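Local coordinates for beta-mannosidase (Trichoderma harzianum, PDB 4CVU), which probably hydrolyses terminal beta-linked mannose residues from the non-reducing ends of mannosides, as a glycoside hydrolase of family 2, at residues A384-I390 against S703-N709; D571-T577 against E594-I598; F591-F595 against E686-Y690. All coordinates share one frame; numbering follows the deposited sequence.

Contact 1. Residues A384-I390 against S703-N709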
loop_
_atom_site.group_PDB
_atom_site.type_symbol
_atom_site.label_atom_id
_atom_site.label_comp_id
_atom_site.label_asym_id
_atom_site.label_seq_id
_atom_site.Cartn_x
_atom_site.Cartn_y
_atom_site.Cartn_z
ATOM N N ALA A 384 26.869 32.495 -3.372
ATOM C CA ALA A 384 25.745 31.779 -2.724
ATOM C C ALA A 384 25.611 30.389 -3.316
ATOM O O ALA A 384 25.777 30.206 -4.522
ATOM C CB ALA A 384 24.463 32.556 -2.880
ATOM N N LYS A 385 25.390 29.399 -2.453
ATOM C CA LYS A 385 25.320 28.031 -2.890
ATOM C C LYS A 385 24.128 27.421 -2.164
ATOM O O LYS A 385 24.061 27.539 -0.962
ATOM C CB LYS A 385 26.599 27.303 -2.509
ATOM C CG LYS A 385 27.884 27.821 -3.191
ATOM C CD LYS A 385 29.139 27.032 -2.816
ATOM C CE LYS A 385 29.359 27.039 -1.301
ATOM N NZ LYS A 385 30.648 26.455 -0.848
ATOM N N GLY A 386 23.183 26.852 -2.888
ATOM C CA GLY A 386 22.076 26.143 -2.236
ATOM C C GLY A 386 20.976 25.784 -3.209
ATOM O O GLY A 386 21.268 25.306 -4.337
ATOM N N ALA A 387 19.727 25.960 -2.747
ATOM C CA ALA A 387 18.524 25.452 -3.460
ATOM C C ALA A 387 17.241 26.164 -3.031
ATOM O O ALA A 387 17.284 27.022 -2.149
ATOM C CB ALA A 387 18.368 23.951 -3.270
ATOM N N ASN A 388 16.116 25.807 -3.664
ATOM C CA ASN A 388 14.803 26.378 -3.343
ATOM C C ASN A 388 14.048 25.457 -2.376
ATOM O O ASN A 388 13.881 24.291 -2.634
ATOM C CB ASN A 388 14.001 26.551 -4.591
ATOM C CG ASN A 388 14.554 27.689 -5.475
ATOM O OD1 ASN A 388 14.017 28.810 -5.471
ATOM N ND2 ASN A 388 15.590 27.417 -6.209
ATOM N N LEU A 389 13.641 25.998 -1.265
ATOM C CA LEU A 389 12.881 25.268 -0.249
ATOM C C LEU A 389 11.402 25.456 -0.530
ATOM O O LEU A 389 10.896 26.588 -0.552
ATOM C CB LEU A 389 13.216 25.827 1.119
ATOM C CG LEU A 389 12.396 25.228 2.270
ATOM C CD1 LEU A 389 12.795 23.783 2.451
ATOM C CD2 LEU A 389 12.633 26.045 3.526
ATOM N N ILE A 390 10.700 24.351 -0.729
ATOM C CA ILE A 390 9.252 24.351 -0.872
ATOM C C ILE A 390 8.657 23.762 0.422
ATOM O O ILE A 390 9.390 23.200 1.244
ATOM C CB ILE A 390 8.777 23.567 -2.107
ATOM C CG1 ILE A 390 9.115 22.089 -1.973
ATOM C CG2 ILE A 390 9.381 24.159 -3.392
ATOM C CD1 ILE A 390 8.068 21.172 -2.546
ATOM N N SER A 703 24.287 30.058 -6.999
ATOM C CA SER A 703 23.643 28.893 -7.540
ATOM C C SER A 703 22.633 28.383 -6.549
ATOM O O SER A 703 23.042 27.891 -5.472
ATOM C CB SER A 703 24.660 27.803 -7.763
ATOM O OG SER A 703 24.055 26.599 -8.201
ATOM N N LEU A 704 21.351 28.484 -6.906
ATOM C CA LEU A 704 20.262 27.858 -6.110
ATOM C C LEU A 704 19.465 26.936 -7.001
ATOM O O LEU A 704 18.593 27.368 -7.763
ATOM C CB LEU A 704 19.340 28.923 -5.494
ATOM C CG LEU A 704 19.981 30.058 -4.698
ATOM C CD1 LEU A 704 18.958 31.096 -4.251
ATOM C CD2 LEU A 704 20.760 29.555 -3.508
ATOM N N TYR A 705 19.753 25.654 -6.942
ATOM C CA TYR A 705 19.041 24.728 -7.812
ATOM C C TYR A 705 17.558 24.557 -7.440
ATOM O O TYR A 705 17.130 24.754 -6.280
ATOM C CB TYR A 705 19.797 23.402 -7.939
ATOM C CG TYR A 705 19.807 22.448 -6.725
ATOM C CD1 TYR A 705 18.679 21.731 -6.369
ATOM C CD2 TYR A 705 20.976 22.232 -5.991
ATOM C CE1 TYR A 705 18.714 20.821 -5.297
ATOM C CE2 TYR A 705 21.015 21.334 -4.931
ATOM C CZ TYR A 705 19.886 20.632 -4.588
ATOM O OH TYR A 705 19.907 19.730 -3.528
ATOM N N TRP A 706 16.777 24.213 -8.457
ATOM C CA TRP A 706 15.358 23.890 -8.291
ATOM C C TRP A 706 15.239 22.366 -8.284
ATOM O O TRP A 706 15.512 21.737 -9.309
ATOM C CB TRP A 706 14.496 24.514 -9.428
ATOM C CG TRP A 706 13.077 24.288 -9.070
ATOM C CD1 TRP A 706 12.351 23.189 -9.334
ATOM C CD2 TRP A 706 12.272 25.099 -8.200
ATOM N NE1 TRP A 706 11.135 23.254 -8.737
ATOM C CE2 TRP A 706 11.052 24.429 -8.032
ATOM C CE3 TRP A 706 12.452 26.337 -7.592
ATOM C CZ2 TRP A 706 10.033 24.937 -7.285
ATOM C CZ3 TRP A 706 11.434 26.852 -6.821
ATOM C CH2 TRP A 706 10.229 26.146 -6.669
ATOM N N GLN A 707 14.842 21.702 -7.189
ATOM C CA GLN A 707 14.378 22.249 -5.935
ATOM C C GLN A 707 14.991 21.364 -4.857
ATOM O O GLN A 707 15.461 20.256 -5.151
ATOM C CB GLN A 707 12.846 22.176 -5.827
ATOM C CG GLN A 707 12.277 20.775 -5.966
ATOM C CD GLN A 707 10.796 20.718 -6.289
ATOM O OE1 GLN A 707 10.392 20.989 -7.412
ATOM N NE2 GLN A 707 9.977 20.329 -5.309
ATOM N N LEU A 708 15.052 21.864 -3.628
ATOM C CA LEU A 708 15.719 21.113 -2.594
ATOM C C LEU A 708 14.932 19.862 -2.345
ATOM O O LEU A 708 15.490 18.762 -2.322
ATOM C CB LEU A 708 15.829 21.930 -1.291
ATOM C CG LEU A 708 16.211 21.127 -0.011
ATOM C CD1 LEU A 708 17.651 20.705 -0.047
ATOM C CD2 LEU A 708 16.018 21.973 1.201
ATOM N N ASN A 709 13.622 20.036 -2.132
ATOM C CA ASN A 709 12.855 19.038 -1.386
ATOM C C ASN A 709 11.470 18.733 -1.964
ATOM O O ASN A 709 10.968 19.504 -2.799
ATOM C CB ASN A 709 12.740 19.479 0.074
ATOM C CG ASN A 709 11.915 20.741 0.235
ATOM O OD1 ASN A 709 12.169 21.745 -0.430
ATOM N ND2 ASN A 709 10.919 20.705 1.121
#
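N388 meets Y705 and W706 where strand 384-389 pairs in parallel with strand 703-705, consistent with the first and last strands closing a (β/α)8 barrel. The short axes lie 31° apart, with K385, G386 and A387 bridged to S703, L704 and Y705. The tightest packing surrounds N388. Its backbone N reaches Y705 O at 3.0 Å. Because CG lies beside that N (chi1 -71°), ND2 shares the acceptor, 3.1 Å from Y705 O and above the carbonyl plane, with a nearly straight N-H...O of 170°. OD1 turns to R420. The W706 ring crosses the N388 side chain, CE3 coming 3.3 Å from N388 CG, while A387 CB sits over the centre of the Y705 ring, 3.7 Å from its centroid. Beyond the last bridge, after a cis peptide before Q707, L708 N bonds N388 O at 2.9 Å. N709 then pairs with one residue twice: OD1 takes I390 N on a lone pair (3.0 Å) and ND2 reaches I390 O (2.9 Å). The looser side is also buried: L389 CD1 and L708 CD2 only graze at 3.9 Å. K385 NZ makes its salt bridge with D760, outside the pairing. Chemically, two asparagine amides reinforce and extend the backbone ladder.

Contact 2. Residues D571-T577 against E594-I598; sequences DFYNYDT and EFGFI. With CD (cadmium ion), chain B.
This is a short, weakly bonded parallel strand pairing, D571 and F572 beside E594 and F595, consistent with neighbouring strands of a (β/α)8 barrel at their C-terminal ends, the end where enzymes of this fold carry their active sites. The backbone evidence is modest: F572 N to E594 O is a weak, bent bond at 3.1 Å, and G596 N reaches F572 O at 3.3 Å. Side chains do more. Y573 OH donates to E594 OE1 over 2.6 Å, meeting the carboxylate on its anti side and somewhat out of its plane. That oxygen lies at the edge of the tyrosine ring, whose plane is turned 72° from the carboxylate. E594 OE2 forms a salt bridge with R420, so both carboxylate oxygens are held. Beyond the strands, a water spans N574 O and G596 O. Y575 and F597 slide past each other in opposite directions, their ring planes 54° apart and centroids 5.7 Å apart, with T577 CG2 3.9 Å from F597 CZ; Y575 OH bonds W717. N574 OD1 accepts from D576 N, making an Asx turn. At the other end D571 leads away from the pairing: with CG between the backbone N and the carbonyl carbon (chi1 65°), its OD1 binds a cadmium ion at 2.2 Å.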
loop_
_atom_site.group_PDB
_atom_site.type_symbol
_atom_site.label_atom_id
_atom_site.label_comp_id
_atom_site.label_asym_id
_atom_site.label_seq_id
_atom_site.Cartn_x
_atom_site.Cartn_y
_atom_site.Cartn_z
ATOM N N ASP A 571 16.965 31.773 -14.856
ATOM C CA ASP A 571 16.346 30.419 -14.776
ATOM C C ASP A 571 16.877 29.471 -15.873
ATOM O O ASP A 571 17.436 29.890 -16.894
ATOM C CB ASP A 571 14.858 30.521 -15.003
ATOM C CG ASP A 571 14.530 30.996 -16.393
ATOM O OD1 ASP A 571 14.885 32.123 -16.736
ATOM O OD2 ASP A 571 13.906 30.243 -17.169
ATOM N N PHE A 572 16.698 28.180 -15.706
ATOM C CA PHE A 572 16.999 27.306 -16.819
ATOM C C PHE A 572 16.188 26.061 -16.720
ATOM O O PHE A 572 16.416 25.211 -15.855
ATOM C CB PHE A 572 18.507 26.976 -16.970
ATOM C CG PHE A 572 18.866 26.504 -18.346
ATOM C CD1 PHE A 572 18.620 27.315 -19.449
ATOM C CD2 PHE A 572 19.365 25.246 -18.555
ATOM C CE1 PHE A 572 18.912 26.885 -20.726
ATOM C CE2 PHE A 572 19.657 24.798 -19.839
ATOM C CZ PHE A 572 19.440 25.629 -20.930
ATOM N N TYR A 573 15.207 25.977 -17.610
ATOM C CA TYR A 573 14.376 24.803 -17.667
ATOM C C TYR A 573 14.237 24.356 -19.104
ATOM O O TYR A 573 13.132 24.119 -19.581
ATOM C CB TYR A 573 13.017 25.114 -17.068
ATOM C CG TYR A 573 13.024 25.416 -15.593
ATOM C CD1 TYR A 573 13.149 24.397 -14.652
ATOM C CD2 TYR A 573 12.829 26.717 -15.137
ATOM C CE1 TYR A 573 13.094 24.669 -13.302
ATOM C CE2 TYR A 573 12.789 27.001 -13.793
ATOM C CZ TYR A 573 12.920 25.972 -12.879
ATOM O OH TYR A 573 12.861 26.302 -11.549
ATOM N N ASN A 574 15.344 24.224 -19.801
ATOM C CA ASN A 574 15.302 23.656 -21.134
ATOM C C ASN A 574 15.156 22.126 -21.042
ATOM O O ASN A 574 16.022 21.444 -20.510
ATOM C CB ASN A 574 16.556 24.086 -21.893
ATOM C CG ASN A 574 16.487 23.768 -23.359
ATOM O OD1 ASN A 574 15.907 22.760 -23.767
ATOM N ND2 ASN A 574 17.106 24.633 -24.174
ATOM N N TYR A 575 14.038 21.597 -21.553
ATOM C CA TYR A 575 13.685 20.175 -21.423
ATOM C C TYR A 575 14.016 19.381 -22.708
ATOM O O TYR A 575 13.694 18.188 -22.855
ATOM C CB TYR A 575 12.214 20.036 -21.022
ATOM C CG TYR A 575 11.899 20.580 -19.630
ATOM C CD1 TYR A 575 12.373 19.933 -18.499
ATOM C CD2 TYR A 575 11.130 21.720 -19.451
ATOM C CE1 TYR A 575 12.122 20.407 -17.229
ATOM C CE2 TYR A 575 10.864 22.210 -18.180
ATOM C CZ TYR A 575 11.364 21.541 -17.056
ATOM O OH TYR A 575 11.134 21.985 -15.774
ATOM N N ASP A 576 14.712 20.041 -23.622
ATOM C CA ASP A 576 15.233 19.406 -24.801
ATOM C C ASP A 576 16.515 18.658 -24.445
ATOM O O ASP A 576 17.577 19.275 -24.325
ATOM C CB ASP A 576 15.517 20.475 -25.866
ATOM C CG ASP A 576 16.128 19.910 -27.139
ATOM O OD1 ASP A 576 16.333 18.688 -27.258
ATOM O OD2 ASP A 576 16.423 20.736 -28.042
ATOM N N THR A 577 16.420 17.331 -24.336
ATOM C CA THR A 577 17.524 16.529 -23.812
ATOM C C THR A 577 18.745 16.482 -24.718
ATOM O O THR A 577 19.775 16.044 -24.282
ATOM C CB THR A 577 17.131 15.086 -23.520
ATOM O OG1 THR A 577 16.715 14.441 -24.744
ATOM C CG2 THR A 577 16.014 15.063 -22.474
ATOM N N GLU A 594 17.177 29.580 -10.008
ATOM C CA GLU A 594 16.311 28.442 -10.404
ATOM C C GLU A 594 16.856 27.690 -11.597
ATOM O O GLU A 594 17.130 28.282 -12.659
ATOM C CB GLU A 594 14.920 28.914 -10.854
ATOM C CG GLU A 594 14.021 29.488 -9.814
ATOM C CD GLU A 594 12.555 29.579 -10.236
ATOM O OE1 GLU A 594 12.093 28.723 -11.009
ATOM O OE2 GLU A 594 11.802 30.468 -9.713
ATOM N N PHE A 595 16.946 26.375 -11.460
ATOM C CA PHE A 595 17.258 25.500 -12.607
ATOM C C PHE A 595 17.037 24.047 -12.261
ATOM O O PHE A 595 17.262 23.627 -11.113
ATOM C CB PHE A 595 18.683 25.719 -13.124
ATOM C CG PHE A 595 19.749 25.543 -12.073
ATOM C CD1 PHE A 595 20.074 26.592 -11.195
ATOM C CD2 PHE A 595 20.451 24.348 -11.973
ATOM C CE1 PHE A 595 21.067 26.426 -10.235
ATOM C CE2 PHE A 595 21.441 24.176 -11.007
ATOM C CZ PHE A 595 21.760 25.219 -10.157
ATOM N N GLY A 596 16.554 23.279 -13.235
ATOM C CA GLY A 596 16.339 21.829 -12.999
ATOM C C GLY A 596 15.676 21.009 -14.084
ATOM O O GLY A 596 15.421 21.493 -15.201
ATOM N N PHE A 597 15.498 19.725 -13.758
ATOM C CA PHE A 597 14.907 18.677 -14.597
ATOM C C PHE A 597 14.291 17.716 -13.552
ATOM O O PHE A 597 14.900 17.582 -12.509
ATOM C CB PHE A 597 15.995 17.948 -15.327
ATOM C CG PHE A 597 15.546 17.246 -16.581
ATOM C CD1 PHE A 597 15.093 15.973 -16.560
ATOM C CD2 PHE A 597 15.590 17.924 -17.813
ATOM C CE1 PHE A 597 14.673 15.335 -17.712
ATOM C CE2 PHE A 597 15.203 17.309 -18.954
ATOM C CZ PHE A 597 14.744 16.019 -18.937
ATOM N N ILE A 598 13.133 17.068 -13.774
ATOM C CA ILE A 598 12.540 16.128 -12.759
ATOM C C ILE A 598 13.156 14.749 -12.692
ATOM O O ILE A 598 13.778 14.310 -13.691
ATOM C CB ILE A 598 11.022 16.004 -12.919
ATOM C CG1 ILE A 598 10.683 15.293 -14.237
ATOM C CG2 ILE A 598 10.362 17.375 -12.871
ATOM C CD1 ILE A 598 9.257 14.785 -14.345
HETATM CD CD CD B . 15.125 32.801 -18.796
HETATM O O HOH W 1 16.340 21.831 -17.586
HETATM O O HOH W 2 15.594 33.620 -21.202
HETATM O O HOH W 3 17.433 33.960 -17.771
#

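Contact 3. Residues F591-F595 against E686-Y690; sequences FANEF and EIQFY
Y690 turns CG away from its carbonyl carbon (chi1 -62°), and F595 sets CG between its backbone N and carbonyl carbon (chi1 56°), turning its ring face to Y690 CE2; the result is a T-shaped, edge-to-face pair. The arrangement is consistent with the helix-on-strand layer of a (β/α)8 barrel, as in family 2 glycoside hydrolases: helix 686-690 runs nearly antiparallel to strand 592-595, the short axes 11.0 Å apart. The edge of Y690 is directed at the face of F595, with CE2 over the middle of the phenylalanine ring, centroids 5.0 Å apart and planes at 62°. The face of Y690 is used as well, since A592 CB stands over its centre, 3.6 Å from the centroid, as a CH-pi contact. I687 approaches F595 from its edge, with CG1 3.9 Å from F595 CZ. One helical turn before Y690, E686 extends alongside F595 in the opposite direction, putting OE1 3.3 Å from F595 CB. The same OE1 accepts from Y690 OH over 2.7 Å, met on the anti side of the carboxylate, and this bond helps hold the phenol end. With an alanine at Y690, the F595 face and A592 methyl would probably lose their aromatic partner, and E686 OE1 its phenol donor. F572 of the adjoining strand also packs on E686 and Y690. A water bridges the two segments, 3.0 Å from Y690 OH and 3.2 Å from E594 O.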
loop_
_atom_site.group_PDB
_atom_site.type_symbol
_atom_site.label_atom_id
_atom_site.label_comp_id
_atom_site.label_asym_id
_atom_site.label_seq_id
_atom_site.Cartn_x
_atom_site.Cartn_y
_atom_site.Cartn_z
ATOM N N PHE A 591 23.579 35.460 -11.391
ATOM C CA PHE A 591 23.135 34.602 -10.260
ATOM C C PHE A 591 22.099 33.678 -10.835
ATOM O O PHE A 591 21.249 34.118 -11.615
ATOM C CB PHE A 591 22.479 35.499 -9.185
ATOM C CG PHE A 591 22.213 34.812 -7.849
ATOM C CD1 PHE A 591 21.182 33.913 -7.705
ATOM C CD2 PHE A 591 22.969 35.146 -6.720
ATOM C CE1 PHE A 591 20.932 33.309 -6.474
ATOM C CE2 PHE A 591 22.724 34.548 -5.490
ATOM C CZ PHE A 591 21.696 33.634 -5.376
ATOM N N ALA A 592 22.116 32.404 -10.432
ATOM C CA ALA A 592 21.189 31.443 -10.973
ATOM C C ALA A 592 20.302 31.036 -9.811
ATOM O O ALA A 592 20.771 30.360 -8.915
ATOM C CB ALA A 592 21.951 30.246 -11.514
ATOM N N ASN A 593 19.065 31.523 -9.790
ATOM C CA ASN A 593 18.172 31.314 -8.654
ATOM C C ASN A 593 17.241 30.119 -8.783
ATOM O O ASN A 593 16.595 29.723 -7.792
ATOM C CB ASN A 593 17.376 32.594 -8.366
ATOM C CG ASN A 593 16.190 32.785 -9.278
ATOM O OD1 ASN A 593 16.269 32.548 -10.460
ATOM N ND2 ASN A 593 15.081 33.275 -8.722
ATOM N N GLU A 594 17.177 29.580 -10.008
ATOM C CA GLU A 594 16.311 28.442 -10.404
ATOM C C GLU A 594 16.856 27.690 -11.597
ATOM O O GLU A 594 17.130 28.282 -12.659
ATOM C CB GLU A 594 14.920 28.914 -10.854
ATOM C CG GLU A 594 14.021 29.488 -9.814
ATOM C CD GLU A 594 12.555 29.579 -10.236
ATOM O OE1 GLU A 594 12.093 28.723 -11.009
ATOM O OE2 GLU A 594 11.802 30.468 -9.713
ATOM N N PHE A 595 16.946 26.375 -11.460
ATOM C CA PHE A 595 17.258 25.500 -12.607
ATOM C C PHE A 595 17.037 24.047 -12.261
ATOM O O PHE A 595 17.262 23.627 -11.113
ATOM C CB PHE A 595 18.683 25.719 -13.124
ATOM C CG PHE A 595 19.749 25.543 -12.073
ATOM C CD1 PHE A 595 20.074 26.592 -11.195
ATOM C CD2 PHE A 595 20.451 24.348 -11.973
ATOM C CE1 PHE A 595 21.067 26.426 -10.235
ATOM C CE2 PHE A 595 21.441 24.176 -11.007
ATOM C CZ PHE A 595 21.760 25.219 -10.157
ATOM N N GLU A 686 25.504 22.282 -14.815
ATOM C CA GLU A 686 25.119 23.661 -14.679
ATOM C C GLU A 686 25.855 24.334 -13.543
ATOM O O GLU A 686 26.355 25.425 -13.707
ATOM C CB GLU A 686 23.600 23.831 -14.539
ATOM C CG GLU A 686 22.857 23.540 -15.823
ATOM C CD GLU A 686 21.397 23.901 -15.782
ATOM O OE1 GLU A 686 21.033 24.976 -15.325
ATOM O OE2 GLU A 686 20.592 23.107 -16.266
ATOM N N ILE A 687 25.922 23.701 -12.369
ATOM C CA ILE A 687 26.559 24.350 -11.250
ATOM C C ILE A 687 28.027 24.739 -11.501
ATOM O O ILE A 687 28.462 25.806 -11.085
ATOM C CB ILE A 687 26.531 23.473 -9.988
ATOM C CG1 ILE A 687 25.084 23.348 -9.492
ATOM C CG2 ILE A 687 27.425 24.148 -8.950
ATOM C CD1 ILE A 687 24.864 22.324 -8.382
ATOM N N GLN A 688 28.803 23.841 -12.101
ATOM C CA GLN A 688 30.210 24.130 -12.363
ATOM C C GLN A 688 30.333 25.281 -13.381
ATOM O O GLN A 688 31.244 26.079 -13.312
ATOM C CB GLN A 688 30.947 22.891 -12.859
ATOM C CG GLN A 688 30.532 22.363 -14.227
ATOM C CD GLN A 688 31.326 21.134 -14.654
ATOM O OE1 GLN A 688 31.637 20.243 -13.850
ATOM N NE2 GLN A 688 31.673 21.087 -15.945
ATOM N N PHE A 689 29.395 25.366 -14.307
ATOM C CA PHE A 689 29.372 26.482 -15.285
ATOM C C PHE A 689 29.004 27.834 -14.623
ATOM O O PHE A 689 29.624 28.860 -14.884
ATOM C CB PHE A 689 28.398 26.142 -16.417
ATOM C CG PHE A 689 28.042 27.300 -17.287
ATOM C CD1 PHE A 689 28.785 27.600 -18.399
ATOM C CD2 PHE A 689 26.946 28.086 -16.980
ATOM C CE1 PHE A 689 28.458 28.658 -19.190
ATOM C CE2 PHE A 689 26.618 29.177 -17.762
ATOM C CZ PHE A 689 27.373 29.456 -18.870
ATOM N N TYR A 690 28.019 27.812 -13.733
ATOM C CA TYR A 690 27.663 29.015 -12.967
ATOM C C TYR A 690 28.834 29.479 -12.076
ATOM O O TYR A 690 29.165 30.668 -12.041
ATOM C CB TYR A 690 26.400 28.814 -12.109
ATOM C CG TYR A 690 25.142 28.517 -12.891
ATOM C CD1 TYR A 690 24.848 29.195 -14.078
ATOM C CD2 TYR A 690 24.253 27.496 -12.468
ATOM C CE1 TYR A 690 23.716 28.876 -14.816
ATOM C CE2 TYR A 690 23.124 27.189 -13.201
ATOM C CZ TYR A 690 22.851 27.872 -14.372
ATOM O OH TYR A 690 21.697 27.568 -15.119
HETATM O O HOH W 4 19.719 29.496 -14.078
#

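Following the chain, residues 384-390 come first and pair with 703-709, so contact 1 closes a long loop of 312 intervening residues, with the other two nested inside it. Contact 2 closes a short loop, with 16 residues between 571-577 and 594-598. Contact 3 shares E594 and F595 with it and spans 90 residues to helix 664-692, which leads on to strand 702-705. L704 N to A592 O joins contacts 1 and 3, and W706 N to F595 O joins contact 1 to both others, each a probable 2.8 Å hydrogen bond. This is consistent with strands 570-572, 592-595, 702-705 and 380-389 following one another around a barrel, with helix 664-692 packed against the first three.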